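Side-chain contacts in lipoprotein (Streptococcus pneumoniae serotype 4, PDB 6JF1), which binds L-methionine as the substrate-binding lipoprotein of an ABC importer that probably carries this amino acid into the cell: residues Ala71-Glu76 / Asn95-Val100; Asn86-Trp91 / Ile232-Lys237. All blocks are in the same frame, centred on the assembly; numbering follows the deposited sequence.

Interaction 1: Ala71-Glu76 / Asn95-Val100; sequences ATADGE and NGKDLV. With ZN (zinc ion), chain M; ZN (zinc ion), chain K; GOL (glycerol), chain X.
Ala73 of helix 68-73 makes a small apolar contact with Leu99 and Lys97 in the loop between helix 85-95 and strand 100-107, on one lobe of a substrate-binding-protein fold. Helix 68-73 and helix 85-95 are each followed by a Schellman motif, with Gly75 and Gly96 at positive phi, where a residue without a side chain sits easily. In the first, Glu76 N bonds back to Ala71 O (2.9 Å).

The buried Leu99 carries most of its side of the contact. Its CG lies opposite the carbonyl carbon (chi1 -51°), and its CD2 branch meets Ala73 CB at 4.3 Å, with Thr72 CG2 at its flank. Alanine suits this place because its lone methyl lets the loop come close; Thr72 instead turns its OG1 back to Pro68 O. The exposed Lys97, bent at chi2 (-80°), lays its CD alongside Ala73 CB (4.3 Å), so apolar methylenes cover the methyl while NZ reaches past it toward a water that donates to Asp74 OD1; the water's bond to Lys97 NZ is weak. Beyond the contact, the Glu76 carboxylate bridges two zinc ions, one on each oxygen.

A glycerol, probably from the crystallisation liquor, lies between the segments: Asp98 N bonds its O2 almost straight (3.0 Å, 169°), and the same hydroxyl donates to Asp98 OD1 at 2.7 Å.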
loop_
_atom_site.group_PDB
_atom_site.type_symbol
_atom_site.label_atom_id
_atom_site.label_comp_id
_atom_site.label_asym_id
_atom_site.label_seq_id
_atom_site.Cartn_x
_atom_site.Cartn_y
_atom_site.Cartn_z
ATOM N N ALA A 71 -9.156 -11.997 -6.422
ATOM C CA ALA A 71 -10.445 -11.558 -7.030
ATOM C C ALA A 71 -10.284 -11.294 -8.531
ATOM O O ALA A 71 -11.182 -11.615 -9.343
ATOM C CB ALA A 71 -10.970 -10.331 -6.335
ATOM N N THR A 72 -9.135 -10.738 -8.905
ATOM C CA THR A 72 -8.883 -10.386 -10.294
ATOM C C THR A 72 -8.606 -11.651 -11.132
ATOM O O THR A 72 -9.125 -11.801 -12.262
ATOM C CB THR A 72 -7.768 -9.331 -10.370
ATOM O OG1 THR A 72 -8.047 -8.308 -9.403
ATOM C CG2 THR A 72 -7.607 -8.736 -11.748
ATOM N N ALA A 73 -7.711 -12.509 -10.654
ATOM C CA ALA A 73 -7.345 -13.728 -11.413
ATOM C C ALA A 73 -8.600 -14.596 -11.578
ATOM O O ALA A 73 -8.811 -15.204 -12.621
ATOM C CB ALA A 73 -6.233 -14.457 -10.682
ATOM N N ASP A 74 -9.473 -14.595 -10.558
ATOM C CA ASP A 74 -10.719 -15.394 -10.562
ATOM C C ASP A 74 -11.813 -14.737 -11.403
ATOM O O ASP A 74 -12.846 -15.340 -11.614
ATOM C CB ASP A 74 -11.243 -15.683 -9.151
ATOM C CG ASP A 74 -10.343 -16.602 -8.345
ATOM O OD1 ASP A 74 -9.432 -17.214 -8.961
ATOM O OD2 ASP A 74 -10.542 -16.690 -7.103
ATOM N N GLY A 75 -11.636 -13.519 -11.879
ATOM C CA GLY A 75 -12.712 -12.911 -12.681
ATOM C C GLY A 75 -13.839 -12.294 -11.853
ATOM O O GLY A 75 -14.832 -11.899 -12.430
ATOM N N GLU A 76 -13.723 -12.155 -10.536
ATOM C CA GLU A 76 -14.796 -11.499 -9.770
ATOM C C GLU A 76 -14.807 -9.974 -10.017
ATOM O O GLU A 76 -15.841 -9.320 -9.819
ATOM C CB GLU A 76 -14.550 -11.709 -8.279
ATOM C CG GLU A 76 -14.313 -13.158 -7.903
ATOM C CD GLU A 76 -15.599 -13.955 -7.856
ATOM O OE1 GLU A 76 -16.678 -13.333 -7.983
ATOM O OE2 GLU A 76 -15.516 -15.193 -7.690
ATOM N N ASN A 95 2.032 -17.416 -6.952
ATOM C CA ASN A 95 0.758 -18.029 -7.260
ATOM C C ASN A 95 0.764 -18.632 -8.682
ATOM O O ASN A 95 -0.246 -19.136 -9.135
ATOM C CB ASN A 95 -0.364 -17.001 -7.111
ATOM C CG ASN A 95 -0.637 -16.681 -5.667
ATOM O OD1 ASN A 95 -1.386 -17.401 -5.029
ATOM N ND2 ASN A 95 -0.046 -15.620 -5.142
ATOM N N GLY A 96 1.882 -18.510 -9.391
ATOM C CA GLY A 96 2.019 -18.886 -10.788
ATOM C C GLY A 96 1.022 -18.190 -11.689
ATOM O O GLY A 96 0.471 -18.843 -12.570
ATOM N N LYS A 97 0.778 -16.881 -11.472
ATOM C CA LYS A 97 -0.170 -16.130 -12.325
ATOM C C LYS A 97 0.590 -15.036 -13.086
ATOM O O LYS A 97 1.776 -14.851 -12.874
ATOM C CB LYS A 97 -1.324 -15.539 -11.504
ATOM C CG LYS A 97 -2.149 -16.547 -10.714
ATOM C CD LYS A 97 -3.176 -17.289 -11.528
ATOM C CE LYS A 97 -3.830 -18.385 -10.711
ATOM N NZ LYS A 97 -4.667 -19.269 -11.554
ATOM N N ASP A 98 -0.091 -14.341 -13.984
ATOM C CA ASP A 98 0.562 -13.317 -14.772
ATOM C C ASP A 98 -0.393 -12.122 -14.970
ATOM O O ASP A 98 -0.651 -11.736 -16.118
ATOM C CB ASP A 98 1.097 -13.918 -16.080
ATOM C CG ASP A 98 0.018 -14.441 -17.020
ATOM O OD1 ASP A 98 -1.161 -14.598 -16.574
ATOM O OD2 ASP A 98 0.351 -14.684 -18.209
ATOM N N LEU A 99 -0.948 -11.565 -13.886
ATOM C CA LEU A 99 -1.632 -10.253 -13.954
ATOM C C LEU A 99 -0.603 -9.198 -14.364
ATOM O O LEU A 99 0.574 -9.341 -14.106
ATOM C CB LEU A 99 -2.174 -9.874 -12.567
ATOM C CG LEU A 99 -3.014 -10.951 -11.877
ATOM C CD1 LEU A 99 -3.426 -10.503 -10.466
ATOM C CD2 LEU A 99 -4.232 -11.315 -12.731
ATOM N N VAL A 100 -1.080 -8.123 -14.949
ATOM C CA VAL A 100 -0.183 -7.129 -15.559
ATOM C C VAL A 100 -0.593 -5.749 -15.038
ATOM O O VAL A 100 -1.764 -5.547 -14.738
ATOM C CB VAL A 100 -0.240 -7.176 -17.104
ATOM C CG1 VAL A 100 0.235 -8.538 -17.634
ATOM C CG2 VAL A 100 -1.632 -6.874 -17.663
HETATM ZN ZN ZN M . -16.847 -16.730 -8.023
HETATM ZN ZN ZN K . -18.681 -14.124 -7.971
HETATM C C1 GOL X . -4.472 -13.926 -16.208
HETATM O O1 GOL X . -3.409 -12.987 -16.250
HETATM C C2 GOL X . -4.231 -15.100 -15.249
HETATM O O2 GOL X . -2.915 -15.151 -14.643
HETATM C C3 GOL X . -5.365 -15.064 -14.232
HETATM O O3 GOL X . -5.789 -16.395 -13.904
HETATM O O HOH W 1 -7.207 -18.278 -9.415
HETATM O O HOH W 2 -19.226 -13.356 -9.660
#

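Interaction 2: Asn86-Trp91 / Ile232-Lys237; sequences NFLNNW and IIVAKK. With MET (methionine), chain B.
The helix of a beta-alpha-beta crossover packs here on the strand it passes over: Leu88 of helix 85-95 meets Ile232 and Val234 of strand 231-235, in a buried contact. One Leu88 methyl does nearly all the touching. With CG anti to the backbone N (chi1 173°), the side chain extends from the helix to the sheet, and its CD2 presses on Ile232 CD1 at 3.5 Å, closer than a normal carbon-carbon contact. The two side chains meet roughly perpendicular, and the same Ile232 methyl also reaches back to Leu88 CB (3.9 Å). Val234, two residues along and on the same face of the strand, runs antiparallel alongside Leu88 and meets CD2 with its CG2 at 3.9 Å. Branched residues suit these positions because they fill the helix-sheet interface without any polar group to satisfy.

The preceding helix residue, Phe87, belongs to the methionine pocket and turns to the ligand instead. The methionine SD lies 3.5 Å from Phe87 CB, and the ligand's CE methyl sits over one face of the ring, 3.6 Å above the plane and displaced from the ring centre, as in a Met-aromatic contact.

Strand 231-235 runs between strands 79-84 and 100-107, antiparallel to both; helix 85-95 joins those two across its face. Leu88 also touches Gln83 of the first, Ile232 touches Ala101 of the second, and Phe87 reaches Thr142 and Asn143 on helix 141-153.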
loop_
_atom_site.group_PDB
_atom_site.type_symbol
_atom_site.label_atom_id
_atom_site.label_comp_id
_atom_site.label_asym_id
_atom_site.label_seq_id
_atom_site.Cartn_x
_atom_site.Cartn_y
_atom_site.Cartn_z
ATOM N N ASN A 86 6.435 -4.344 -6.841
ATOM C CA ASN A 86 7.130 -5.473 -6.174
ATOM C C ASN A 86 6.126 -6.473 -5.606
ATOM O O ASN A 86 6.338 -7.693 -5.696
ATOM C CB ASN A 86 8.002 -5.018 -5.015
ATOM C CG ASN A 86 9.377 -4.586 -5.481
ATOM O OD1 ASN A 86 9.747 -4.786 -6.647
ATOM N ND2 ASN A 86 10.132 -3.997 -4.576
ATOM N N PHE A 87 5.065 -5.946 -4.988
ATOM C CA PHE A 87 4.044 -6.806 -4.433
ATOM C C PHE A 87 3.456 -7.652 -5.565
ATOM O O PHE A 87 3.212 -8.866 -5.382
ATOM C CB PHE A 87 2.934 -5.989 -3.738
ATOM C CG PHE A 87 1.957 -6.849 -2.979
ATOM C CD1 PHE A 87 0.842 -7.391 -3.617
ATOM C CD2 PHE A 87 2.162 -7.141 -1.628
ATOM C CE1 PHE A 87 -0.044 -8.200 -2.926
ATOM C CE2 PHE A 87 1.280 -7.973 -0.949
ATOM C CZ PHE A 87 0.158 -8.481 -1.587
ATOM N N LEU A 88 3.163 -7.009 -6.710
ATOM C CA LEU A 88 2.533 -7.720 -7.861
ATOM C C LEU A 88 3.446 -8.844 -8.385
ATOM O O LEU A 88 3.006 -9.991 -8.565
ATOM C CB LEU A 88 2.222 -6.750 -9.017
ATOM C CG LEU A 88 1.722 -7.475 -10.278
ATOM C CD1 LEU A 88 0.444 -8.289 -9.973
ATOM C CD2 LEU A 88 1.470 -6.495 -11.419
ATOM N N ASN A 89 4.689 -8.472 -8.688
ATOM C CA ASN A 89 5.696 -9.429 -9.192
ATOM C C ASN A 89 5.786 -10.615 -8.231
ATOM O O ASN A 89 5.760 -11.751 -8.654
ATOM C CB ASN A 89 7.056 -8.754 -9.395
ATOM C CG ASN A 89 7.033 -7.738 -10.532
ATOM O OD1 ASN A 89 6.371 -7.943 -11.555
ATOM N ND2 ASN A 89 7.728 -6.622 -10.364
ATOM N N ASN A 90 5.867 -10.341 -6.945
ATOM C CA ASN A 90 5.993 -11.413 -5.985
ATOM C C ASN A 90 4.727 -12.301 -5.962
ATOM O O ASN A 90 4.821 -13.546 -5.886
ATOM C CB ASN A 90 6.319 -10.865 -4.596
ATOM C CG ASN A 90 6.485 -11.973 -3.578
ATOM O OD1 ASN A 90 7.541 -12.597 -3.536
ATOM N ND2 ASN A 90 5.452 -12.239 -2.791
ATOM N N TRP A 91 3.553 -11.672 -5.977
ATOM C CA TRP A 91 2.283 -12.394 -5.948
ATOM C C TRP A 91 2.158 -13.294 -7.199
ATOM O O TRP A 91 1.690 -14.421 -7.106
ATOM C CB TRP A 91 1.101 -11.412 -5.882
ATOM C CG TRP A 91 -0.194 -12.138 -5.652
ATOM C CD1 TRP A 91 -0.749 -12.461 -4.440
ATOM C CD2 TRP A 91 -1.054 -12.713 -6.651
ATOM N NE1 TRP A 91 -1.931 -13.150 -4.616
ATOM C CE2 TRP A 91 -2.132 -13.325 -5.964
ATOM C CE3 TRP A 91 -1.061 -12.696 -8.059
ATOM C CZ2 TRP A 91 -3.176 -13.955 -6.642
ATOM C CZ3 TRP A 91 -2.086 -13.338 -8.730
ATOM C CH2 TRP A 91 -3.127 -13.959 -8.024
ATOM N N ILE A 232 -0.009 0.789 -8.930
ATOM C CA ILE A 232 -0.392 0.411 -10.269
ATOM C C ILE A 232 -1.887 0.029 -10.307
ATOM O O ILE A 232 -2.514 -0.385 -9.267
ATOM C CB ILE A 232 0.487 -0.770 -10.775
ATOM C CG1 ILE A 232 0.546 -1.936 -9.772
ATOM C CG2 ILE A 232 1.905 -0.295 -11.130
ATOM C CD1 ILE A 232 1.297 -3.195 -10.278
ATOM N N ILE A 233 -2.432 0.088 -11.529
ATOM C CA ILE A 233 -3.699 -0.518 -11.842
ATOM C C ILE A 233 -3.372 -1.837 -12.542
ATOM O O ILE A 233 -2.493 -1.885 -13.429
ATOM C CB ILE A 233 -4.550 0.349 -12.799
ATOM C CG1 ILE A 233 -4.683 1.814 -12.350
ATOM C CG2 ILE A 233 -5.919 -0.299 -12.993
ATOM C CD1 ILE A 233 -5.360 1.969 -11.032
ATOM N N VAL A 234 -4.127 -2.874 -12.198
ATOM C CA VAL A 234 -3.772 -4.213 -12.628
ATOM C C VAL A 234 -5.005 -4.920 -13.211
ATOM O O VAL A 234 -6.099 -4.812 -12.666
ATOM C CB VAL A 234 -3.181 -4.994 -11.434
ATOM C CG1 VAL A 234 -3.108 -6.485 -11.691
ATOM C CG2 VAL A 234 -1.811 -4.479 -11.049
ATOM N N ALA A 235 -4.784 -5.711 -14.273
ATOM C CA ALA A 235 -5.799 -6.533 -14.891
ATOM C C ALA A 235 -5.221 -7.926 -15.188
ATOM O O ALA A 235 -4.018 -8.130 -15.120
ATOM C CB ALA A 235 -6.305 -5.883 -16.181
ATOM N N LYS A 236 -6.078 -8.859 -15.598
ATOM C CA LYS A 236 -5.587 -10.106 -16.231
ATOM C C LYS A 236 -4.913 -9.807 -17.571
ATOM O O LYS A 236 -5.337 -8.933 -18.317
ATOM C CB LYS A 236 -6.736 -11.071 -16.502
ATOM C CG LYS A 236 -7.366 -11.649 -15.239
ATOM C CD LYS A 236 -8.746 -12.222 -15.515
ATOM C CE LYS A 236 -8.764 -13.429 -16.422
ATOM N NZ LYS A 236 -10.061 -14.138 -16.283
ATOM N N LYS A 237 -3.922 -10.624 -17.880
ATOM C CA LYS A 237 -3.092 -10.452 -19.086
ATOM C C LYS A 237 -3.968 -10.361 -20.341
ATOM O O LYS A 237 -3.617 -9.611 -21.219
ATOM C CB LYS A 237 -2.038 -11.568 -19.196
ATOM C CG LYS A 237 -0.899 -11.298 -20.176
ATOM C CD LYS A 237 0.399 -12.023 -19.874
HETATM N N MET B . -0.291 1.420 -1.201
HETATM C CA MET B . 0.715 0.462 -0.599
HETATM C C MET B . 2.078 1.155 -0.590
HETATM O O MET B . 2.833 1.028 0.394
HETATM C CB MET B . 0.817 -0.824 -1.433
HETATM C CG MET B . 1.517 -1.974 -0.676
HETATM S SD MET B . 1.607 -3.466 -1.706
HETATM C CE MET B . -0.039 -4.158 -1.473
HETATM O OXT MET B . 2.391 1.901 -1.563
#

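Overall arrangement
Along the chain the segments alternate, 71-76, 86-91, 95-100, then 232-237, so the two contacts interlock; their centres are about 9 Å apart on the same lobe. Helix 85-95 supplies one segment of interaction 2, and the loop that follows it supplies one of interaction 1. Leu99 packs on Leu88, joining the two apolar clusters, and a probable backbone hydrogen bond from Val100 N to Ala235 O (2.9 Å) brings strands 100-107 and 231-235 together in the mixed sheet. Interaction 1 lies at the outer end of this layer, whereas interaction 2 lies deeper. Helix 85-95 thus ties the packing of this lobe to the ligand, through Leu88 on the sheet and Phe87 at the bound methionine.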